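PDB 3HVY: cystathionine beta-lyase family protein, YNBB B.subtilis ortholog from Clostridium acetobutylicum, which probably acts as a pyridoxal-phosphate-dependent carbon-sulfur lyase of the methionine gamma-lyase family on sulfur amino acids and may take part in aluminium resistance. Local coordinates for residues F87-A92 with E229-G234; D236-S241 with Y256-E261; I180-S185 with V215-C220. All coordinates share one frame; numbering follows the deposited sequence.

Contact 1. Residues F87-A92 with E229-G234; sequences FNTESA and EPTDVG. With NA (sodium ion), chain X; EDO (1,2-ethanediol), chain Z.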
loop_
_atom_site.group_PDB
_atom_site.type_symbol
_atom_site.label_atom_id
_atom_site.label_comp_id
_atom_site.label_asym_id
_atom_site.label_seq_id
_atom_site.Cartn_x
_atom_site.Cartn_y
_atom_site.Cartn_z
ATOM N N PHE D 87 26.393 -9.380 -5.386
ATOM C CA PHE D 87 27.470 -9.363 -4.408
ATOM C C PHE D 87 28.443 -10.543 -4.535
ATOM O O PHE D 87 29.428 -10.621 -3.818
ATOM C CB PHE D 87 26.880 -9.316 -2.990
ATOM C CG PHE D 87 26.376 -7.956 -2.592
ATOM C CD1 PHE D 87 27.262 -6.947 -2.283
ATOM C CD2 PHE D 87 25.020 -7.683 -2.534
ATOM C CE1 PHE D 87 26.810 -5.669 -1.892
ATOM C CE2 PHE D 87 24.559 -6.444 -2.170
ATOM C CZ PHE D 87 25.458 -5.424 -1.829
ATOM N N ASN D 88 28.125 -11.461 -5.430
ATOM C CA ASN D 88 28.890 -12.698 -5.631
ATOM C C ASN D 88 29.022 -13.521 -4.358
ATOM O O ASN D 88 30.118 -13.997 -4.021
ATOM C CB ASN D 88 30.239 -12.379 -6.285
ATOM C CG ASN D 88 30.069 -11.818 -7.674
ATOM O OD1 ASN D 88 29.385 -12.420 -8.495
ATOM N ND2 ASN D 88 30.683 -10.675 -7.952
ATOM N N THR D 89 27.885 -13.692 -3.677
ATOM C CA THR D 89 27.804 -14.462 -2.440
ATOM C C THR D 89 26.932 -15.700 -2.674
ATOM O O THR D 89 26.180 -15.764 -3.652
ATOM C CB THR D 89 27.161 -13.637 -1.310
ATOM O OG1 THR D 89 25.792 -13.294 -1.643
ATOM C CG2 THR D 89 27.979 -12.424 -1.016
ATOM N N GLU D 90 27.047 -16.683 -1.804
ATOM C CA GLU D 90 26.147 -17.846 -1.850
ATOM C C GLU D 90 24.701 -17.434 -1.578
ATOM O O GLU D 90 23.789 -17.908 -2.222
ATOM C CB GLU D 90 26.528 -18.871 -0.795
ATOM C CG GLU D 90 27.844 -19.545 -1.064
ATOM C CD GLU D 90 28.308 -20.420 0.091
ATOM O OE1 GLU D 90 27.700 -20.450 1.180
ATOM O OE2 GLU D 90 29.302 -21.105 -0.119
ATOM N N SER D 91 24.496 -16.532 -0.629
ATOM C CA SER D 91 23.155 -16.148 -0.220
ATOM C C SER D 91 23.014 -14.687 0.106
ATOM O O SER D 91 23.999 -13.952 0.284
ATOM C CB SER D 91 22.735 -16.901 1.059
ATOM O OG SER D 91 23.070 -18.235 0.966
ATOM N N ALA D 92 21.749 -14.298 0.253
ATOM C CA ALA D 92 21.385 -12.947 0.642
ATOM C C ALA D 92 20.006 -13.031 1.232
ATOM O O ALA D 92 19.250 -13.989 0.968
ATOM C CB ALA D 92 21.446 -11.921 -0.520
ATOM N N GLU D 229 32.562 -5.035 -4.292
ATOM C CA GLU D 229 32.040 -4.958 -2.941
ATOM C C GLU D 229 32.956 -5.836 -2.057
ATOM O O GLU D 229 33.815 -6.542 -2.553
ATOM C CB GLU D 229 30.590 -5.472 -2.933
ATOM C CG GLU D 229 29.623 -4.627 -3.764
ATOM C CD GLU D 229 29.502 -3.203 -3.275
ATOM O OE1 GLU D 229 29.664 -3.011 -2.058
ATOM O OE2 GLU D 229 29.243 -2.267 -4.112
ATOM N N PRO D 230 32.837 -5.724 -0.740
ATOM C CA PRO D 230 33.739 -6.467 0.174
ATOM C C PRO D 230 33.665 -7.988 0.002
ATOM O O PRO D 230 34.636 -8.688 0.230
ATOM C CB PRO D 230 33.262 -6.029 1.535
ATOM C CG PRO D 230 32.610 -4.692 1.288
ATOM C CD PRO D 230 31.937 -4.822 -0.022
ATOM N N THR D 231 32.506 -8.479 -0.445
ATOM C CA THR D 231 32.276 -9.888 -0.682
ATOM C C THR D 231 33.074 -10.408 -1.885
ATOM O O THR D 231 33.235 -11.603 -2.066
ATOM C CB THR D 231 30.792 -10.167 -0.834
ATOM O OG1 THR D 231 30.222 -9.247 -1.756
ATOM C CG2 THR D 231 30.097 -10.027 0.501
ATOM N N ASP D 232 33.555 -9.493 -2.705
ATOM C CA ASP D 232 34.404 -9.820 -3.850
ATOM C C ASP D 232 35.871 -9.931 -3.421
ATOM O O ASP D 232 36.713 -10.330 -4.216
ATOM C CB ASP D 232 34.316 -8.728 -4.908
ATOM C CG ASP D 232 32.931 -8.627 -5.542
ATOM O OD1 ASP D 232 32.466 -9.651 -6.028
ATOM O OD2 ASP D 232 32.306 -7.537 -5.574
ATOM N N VAL D 233 36.203 -9.526 -2.197
ATOM C CA VAL D 233 37.603 -9.611 -1.741
ATOM C C VAL D 233 37.754 -10.364 -0.414
ATOM O O VAL D 233 38.622 -10.059 0.395
ATOM C CB VAL D 233 38.260 -8.171 -1.729
ATOM C CG1 VAL D 233 38.308 -7.604 -3.181
ATOM C CG2 VAL D 233 37.527 -7.257 -0.860
ATOM N N GLY D 234 36.841 -11.300 -0.157
ATOM C CA GLY D 234 36.958 -12.225 0.979
ATOM C C GLY D 234 36.047 -12.046 2.166
ATOM O O GLY D 234 36.194 -12.757 3.147
HETATM NA NA NA X . 27.452 -12.724 -9.660
HETATM C C1 EDO Z . 31.863 -7.525 -10.287
HETATM O O1 EDO Z . 30.850 -8.568 -10.214
HETATM C C2 EDO Z . 32.902 -7.535 -9.184
HETATM O O2 EDO Z . 34.077 -8.266 -9.605
HETATM O O HOH W 1 31.556 -13.812 -1.662
HETATM O O HOH W 2 28.402 -13.615 -11.679
HETATM O O HOH W 3 27.124 -15.028 -8.394
#
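Asn88 reaches over to Asp232 with its amide, and ND2 gives a nearly straight hydrogen bond (169°) to OD1, 2.8 Å away. The acceptor uses its syn lone pair and lies almost in the amide plane. The other carboxylate oxygen of Asp232 is taken from its anti side by the backbone N of Glu229, so both oxygens are gripped, which should hold the carboxylate against rotation. ND2 of Asn88 also donates to O1 of a 1,2-ethanediol. The amide's other atom, OD1, binds the sodium ion at 2.3 Å, as do Asn85 O and two waters.

Thr231 makes the second link. With chi1 at 49°, OG1 sits between its own N and carbonyl carbon and donates to Phe87 O at 2.6 Å, in the carbonyl plane and on a lone pair. The same rotamer turns CG2 to meet Thr89 CG2 at 3.5 Å. A water donates to both Asn88 O and Thr231 O, bridging the two backbones. Glu229, bent at chi2 (-62°), brings CG obliquely to Phe87 CE1 at 3.5 Å, while its carboxylate goes on to Phe224 N and to strand-end residues.

Asn88, with positive phi, closes helix 74-87 in a Schellman motif. The arrangement is thus a helix C-terminus, carrying part of a sodium site, pinned by side chains to a short 3-10 turn that leads into strand 237-241.

Contact 2. Residues D236-S241 with Y256-E261; sequences DIIAGS and YIAGKE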
loop_
_atom_site.group_PDB
_atom_site.type_symbol
_atom_site.label_atom_id
_atom_site.label_comp_id
_atom_site.label_asym_id
_atom_site.label_seq_id
_atom_site.Cartn_x
_atom_site.Cartn_y
_atom_site.Cartn_z
ATOM N N ASP D 236 33.054 -12.687 4.439
ATOM C CA ASP D 236 32.126 -13.814 4.627
ATOM C C ASP D 236 30.671 -13.403 4.740
ATOM O O ASP D 236 29.781 -14.162 4.430
ATOM C CB ASP D 236 32.496 -14.580 5.884
ATOM C CG ASP D 236 33.834 -15.297 5.753
ATOM O OD1 ASP D 236 34.029 -15.986 4.744
ATOM O OD2 ASP D 236 34.679 -15.150 6.661
ATOM N N ILE D 237 30.437 -12.195 5.215
ATOM C CA ILE D 237 29.131 -11.694 5.420
ATOM C C ILE D 237 29.198 -10.177 5.508
ATOM O O ILE D 237 30.150 -9.589 6.047
ATOM C CB ILE D 237 28.458 -12.359 6.662
ATOM C CG1 ILE D 237 27.014 -11.895 6.826
ATOM C CG2 ILE D 237 29.309 -12.225 7.930
ATOM C CD1 ILE D 237 26.202 -12.648 7.947
ATOM N N ILE D 238 28.198 -9.553 4.905
ATOM C CA ILE D 238 28.066 -8.086 4.903
ATOM C C ILE D 238 26.618 -7.724 5.255
ATOM O O ILE D 238 25.739 -8.574 5.185
ATOM C CB ILE D 238 28.474 -7.455 3.556
ATOM C CG1 ILE D 238 27.500 -7.831 2.425
ATOM C CG2 ILE D 238 29.899 -7.847 3.169
ATOM C CD1 ILE D 238 27.796 -7.091 1.105
ATOM N N ALA D 239 26.394 -6.466 5.642
ATOM C CA ALA D 239 25.072 -5.964 5.998
ATOM C C ALA D 239 24.994 -4.505 5.665
ATOM O O ALA D 239 26.034 -3.783 5.659
ATOM C CB ALA D 239 24.744 -6.168 7.491
ATOM N N GLY D 240 23.769 -4.062 5.384
ATOM C CA GLY D 240 23.503 -2.663 5.037
ATOM C C GLY D 240 22.046 -2.270 5.108
ATOM O O GLY D 240 21.208 -3.104 5.414
ATOM N N SER D 241 21.770 -0.989 4.830
ATOM C CA SER D 241 20.444 -0.371 4.939
ATOM C C SER D 241 19.889 -0.088 3.566
ATOM O O SER D 241 20.597 0.377 2.701
ATOM C CB SER D 241 20.513 0.957 5.711
ATOM O OG SER D 241 19.274 1.670 5.677
ATOM N N TYR D 256 19.635 -5.457 4.351
ATOM C CA TYR D 256 20.094 -6.650 3.709
ATOM C C TYR D 256 21.259 -7.263 4.496
ATOM O O TYR D 256 21.977 -6.567 5.219
ATOM C CB TYR D 256 20.467 -6.388 2.245
ATOM C CG TYR D 256 21.770 -5.624 2.051
ATOM C CD1 TYR D 256 21.779 -4.235 2.004
ATOM C CD2 TYR D 256 22.991 -6.309 1.929
ATOM C CE1 TYR D 256 22.979 -3.542 1.866
ATOM C CE2 TYR D 256 24.195 -5.612 1.797
ATOM C CZ TYR D 256 24.175 -4.229 1.749
ATOM O OH TYR D 256 25.333 -3.486 1.610
ATOM N N ILE D 257 21.368 -8.582 4.372
ATOM C CA ILE D 257 22.499 -9.357 4.820
ATOM C C ILE D 257 22.885 -10.261 3.664
ATOM O O ILE D 257 22.024 -10.813 3.012
ATOM C CB ILE D 257 22.195 -10.193 6.054
ATOM C CG1 ILE D 257 21.815 -9.292 7.196
ATOM C CG2 ILE D 257 23.458 -11.136 6.391
ATOM C CD1 ILE D 257 21.449 -10.003 8.499
ATOM N N ALA D 258 24.176 -10.356 3.368
ATOM C CA ALA D 258 24.667 -11.138 2.240
ATOM C C ALA D 258 25.984 -11.798 2.603
ATOM O O ALA D 258 26.814 -11.247 3.329
ATOM C CB ALA D 258 24.861 -10.288 0.996
ATOM N N GLY D 259 26.184 -12.984 2.053
ATOM C CA GLY D 259 27.389 -13.759 2.341
ATOM C C GLY D 259 27.230 -15.259 2.166
ATOM O O GLY D 259 26.388 -15.741 1.400
ATOM N N LYS D 260 28.060 -16.003 2.882
ATOM C CA LYS D 260 27.992 -17.434 2.886
ATOM C C LYS D 260 26.662 -17.871 3.430
ATOM O O LYS D 260 26.184 -17.307 4.384
ATOM C CB LYS D 260 29.165 -18.024 3.718
ATOM C CG LYS D 260 30.497 -17.631 3.056
ATOM C CD LYS D 260 31.569 -18.629 3.087
ATOM C CE LYS D 260 32.787 -18.145 2.260
ATOM N NZ LYS D 260 32.848 -18.693 0.855
ATOM N N GLU D 261 26.089 -18.911 2.837
ATOM C CA GLU D 261 24.802 -19.422 3.269
ATOM C C GLU D 261 24.773 -19.747 4.767
ATOM O O GLU D 261 23.822 -19.441 5.433
ATOM C CB GLU D 261 24.400 -20.630 2.449
ATOM C CG GLU D 261 22.994 -21.199 2.722
ATOM C CD GLU D 261 22.949 -22.148 3.927
ATOM O OE1 GLU D 261 23.920 -22.926 4.125
ATOM O OE2 GLU D 261 21.927 -22.128 4.672
#
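Five backbone hydrogen bonds cross between Asp236-Ser241 and Tyr256-Glu261, whose antiparallel strands 237-241 and 256-259 have axes 4.6 Å apart at their closest. Ile238 and Ala258 form one hydrogen-bonded pair, with Ile238 N to Ala258 O the shorter bond at 2.7 Å; Gly240 and Tyr256 form the next. Lys260 N extends the pairing to Asp236 O at 3.0 Å, just where Lys260 takes the N-cap of helix 261-271. Between these pairs, Ile237 CA and Ala239 CA lie 3.2 Å from Ala258 O and Tyr256 O, respectively, in CA-H...O contacts.

Apolar packing occupies both faces. Ile237 stretches CG1 out anti to its N (chi1 -176°), which brings CD1 tightly against Ile257 CG2 at 3.5 Å. On the other face the Tyr256 ring folds back over the neighbouring strand, chi1 74°, with Gly240 N 3.6 Å above the ring centre. Ile238 CD1 comes up to the ring edge.

Polar ends look elsewhere: Tyr256 OH bonds Glu223 and Asn219, and Asp236 OD2 makes a salt bridge to Arg207 and accepts from Val215 N. Main-chain bonds thus set the register, and the lack of a side chain at Gly240 lets the Tyr256 ring lie on its peptide, where a CB would clash.

Contact 3. Residues I180-S185 with V215-C220; sequences IHIQRS and VFVDNC
One water, held by three side chains, sits where His181, Gln183 and Asp218 converge on one face of two parallel strands. It donates to Asp218 OD2 at 2.7 Å and to Gln183 OE1, and it is hydrogen-bonded to His181 NE2, in the ring plane, while His181 ND1 is held by Ser121 OG. Asp218 OD2 also bonds the pyridine nitrogen N1 of the cofactor-modified lysine at position 244. The other carboxylate oxygen, OD1, accepts from Cys220 N in an Asx turn, so the group that meets the cofactor is fixed from both ends. Gln183 and Asp218 lie side by side and point the same way, each with CG anti to its backbone N. His181 and Phe216 do likewise: their rings meet rim to rim, CD2 to CD2 at 3.7 Å, with planes only 23° apart.

On the opposite face Ile182 CD1 touches Val215 CG1 at 4.0 Å, and Ile182 CB lies near Val217 CG2, against the side where helix 196-207 packs. Four backbone bonds join the strands, from Phe216 N to Ile180 O, 2.8 Å, through to Arg184 N with Asp218 O, 3.2 Å.

Past the strand ends, Arg184 is extended, all its torsions near 180°, and NH1 donates a hydrogen bond to Asn219 OD1 at 2.9 Å, in the guanidinium plane. A second water ties Ser185 N to Asp218 O and Cys220 O.

Strand 177-183, helix 196-207 and strand 214-218 form a beta-alpha-beta unit, and its carboxyl-terminal strand ends carry the aspartate at the pyridine nitrogen, as in fold-type I pyridoxal-phosphate enzymes.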
loop_
_atom_site.group_PDB
_atom_site.type_symbol
_atom_site.label_atom_id
_atom_site.label_comp_id
_atom_site.label_asym_id
_atom_site.label_seq_id
_atom_site.Cartn_x
_atom_site.Cartn_y
_atom_site.Cartn_z
ATOM N N ILE D 180 35.456 -11.268 13.088
ATOM C CA ILE D 180 36.156 -10.010 12.926
ATOM C C ILE D 180 35.186 -9.062 12.209
ATOM O O ILE D 180 34.586 -9.403 11.153
ATOM C CB ILE D 180 37.451 -10.213 12.116
ATOM C CG1 ILE D 180 38.513 -10.870 13.021
ATOM C CG2 ILE D 180 37.963 -8.913 11.495
ATOM C CD1 ILE D 180 39.822 -11.094 12.353
ATOM N N HIS D 181 35.040 -7.899 12.815
ATOM C CA HIS D 181 34.180 -6.835 12.343
ATOM C C HIS D 181 34.996 -5.692 11.730
ATOM O O HIS D 181 35.869 -5.124 12.386
ATOM C CB HIS D 181 33.323 -6.379 13.523
ATOM C CG HIS D 181 32.709 -5.021 13.349
ATOM N ND1 HIS D 181 33.029 -3.966 14.169
ATOM C CD2 HIS D 181 31.829 -4.542 12.442
ATOM C CE1 HIS D 181 32.354 -2.896 13.779
ATOM N NE2 HIS D 181 31.645 -3.213 12.710
ATOM N N ILE D 182 34.759 -5.439 10.440
ATOM C CA ILE D 182 35.368 -4.326 9.715
ATOM C C ILE D 182 34.230 -3.340 9.407
ATOM O O ILE D 182 33.188 -3.728 8.928
ATOM C CB ILE D 182 36.019 -4.785 8.410
ATOM C CG1 ILE D 182 37.122 -5.822 8.720
ATOM C CG2 ILE D 182 36.550 -3.581 7.583
ATOM C CD1 ILE D 182 37.807 -6.454 7.486
ATOM N N GLN D 183 34.430 -2.074 9.718
ATOM C CA GLN D 183 33.493 -0.998 9.280
ATOM C C GLN D 183 34.097 -0.297 8.025
ATOM O O GLN D 183 35.181 0.279 8.086
ATOM C CB GLN D 183 33.353 -0.022 10.421
ATOM C CG GLN D 183 32.317 1.045 10.226
ATOM C CD GLN D 183 32.105 1.844 11.491
ATOM O OE1 GLN D 183 31.803 1.279 12.555
ATOM N NE2 GLN D 183 32.244 3.178 11.391
ATOM N N ARG D 184 33.400 -0.351 6.898
ATOM C CA ARG D 184 33.896 0.256 5.660
ATOM C C ARG D 184 33.891 1.791 5.732
ATOM O O ARG D 184 34.907 2.445 5.483
ATOM C CB ARG D 184 33.060 -0.238 4.484
ATOM C CG ARG D 184 33.437 0.356 3.148
ATOM C CD ARG D 184 32.643 -0.356 2.012
ATOM N NE ARG D 184 32.955 0.223 0.731
ATOM C CZ ARG D 184 32.420 -0.178 -0.424
ATOM N NH1 ARG D 184 31.526 -1.165 -0.463
ATOM N NH2 ARG D 184 32.763 0.432 -1.534
ATOM N N SER D 185 32.737 2.358 6.079
ATOM C CA SER D 185 32.584 3.806 6.201
ATOM C C SER D 185 33.026 4.329 7.580
ATOM O O SER D 185 32.612 3.806 8.611
ATOM C CB SER D 185 31.119 4.172 5.931
ATOM O OG SER D 185 30.929 5.561 5.942
ATOM N N VAL D 215 34.790 -13.109 8.627
ATOM C CA VAL D 215 35.048 -11.706 8.351
ATOM C C VAL D 215 33.741 -11.016 7.921
ATOM O O VAL D 215 33.178 -11.295 6.843
ATOM C CB VAL D 215 36.152 -11.536 7.324
ATOM C CG1 VAL D 215 36.223 -10.063 6.888
ATOM C CG2 VAL D 215 37.469 -12.070 7.883
ATOM N N PHE D 216 33.255 -10.164 8.816
ATOM C CA PHE D 216 32.056 -9.363 8.654
ATOM C C PHE D 216 32.402 -7.931 8.306
ATOM O O PHE D 216 33.253 -7.311 8.980
ATOM C CB PHE D 216 31.201 -9.368 9.936
ATOM C CG PHE D 216 30.051 -8.395 9.879
ATOM C CD1 PHE D 216 28.970 -8.610 9.019
ATOM C CD2 PHE D 216 30.036 -7.282 10.663
ATOM C CE1 PHE D 216 27.914 -7.677 8.957
ATOM C CE2 PHE D 216 28.986 -6.389 10.590
ATOM C CZ PHE D 216 27.947 -6.594 9.720
ATOM N N VAL D 217 31.792 -7.413 7.233
ATOM C CA VAL D 217 31.932 -5.954 6.888
ATOM C C VAL D 217 30.575 -5.208 6.894
ATOM O O VAL D 217 29.652 -5.579 6.187
ATOM C CB VAL D 217 32.596 -5.767 5.519
ATOM C CG1 VAL D 217 32.920 -4.279 5.181
ATOM C CG2 VAL D 217 33.876 -6.618 5.456
ATOM N N ASP D 218 30.474 -4.190 7.737
ATOM C CA ASP D 218 29.373 -3.227 7.728
ATOM C C ASP D 218 29.558 -2.439 6.444
ATOM O O ASP D 218 30.523 -1.673 6.327
ATOM C CB ASP D 218 29.513 -2.339 8.954
ATOM C CG ASP D 218 28.548 -1.163 8.960
ATOM O OD1 ASP D 218 27.835 -0.977 7.944
ATOM O OD2 ASP D 218 28.547 -0.398 9.982
ATOM N N ASN D 219 28.684 -2.671 5.457
ATOM C CA ASN D 219 28.873 -2.100 4.107
ATOM C C ASN D 219 28.073 -0.815 3.885
ATOM O O ASN D 219 27.956 -0.357 2.767
ATOM C CB ASN D 219 28.437 -3.122 3.061
ATOM C CG ASN D 219 29.125 -2.926 1.758
ATOM O OD1 ASN D 219 30.292 -2.515 1.736
ATOM N ND2 ASN D 219 28.411 -3.203 0.627
ATOM N N CYS D 220 27.453 -0.295 4.941
ATOM C CA CYS D 220 26.664 0.913 4.805
ATOM C C CYS D 220 27.387 2.069 4.092
ATOM O O CYS D 220 28.493 2.401 4.444
ATOM C CB CYS D 220 26.194 1.393 6.180
ATOM S SG CYS D 220 24.820 0.420 6.883
HETATM O O HOH W 4 30.075 -1.009 12.084
HETATM O O HOH W 5 30.136 1.156 6.337
#

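All three contacts lie in or against one mixed seven-stranded sheet. Contact 3 joins strands 177-183 and 214-218 within its parallel part; contact 2 pairs strand 237-241 with the antiparallel strand 255-259, and contact 1 lies by the edge strand 91-95. The centres of contact 1 and contact 2 are about 8 Å apart, those of contact 2 and contact 3 about 10 Å, and those of contact 1 and contact 3 about 12 Å. Along the chain, both segments of contact 3 fall between those of contact 1, and contact 2 follows. Bonds from Asp236 N to Val215 O and from Ser91 N to Gly259 O stitch the strands together. Glu229, bonded to Arg184 and Asn219, ties the sodium-side loop to the strand ends beside the cofactor.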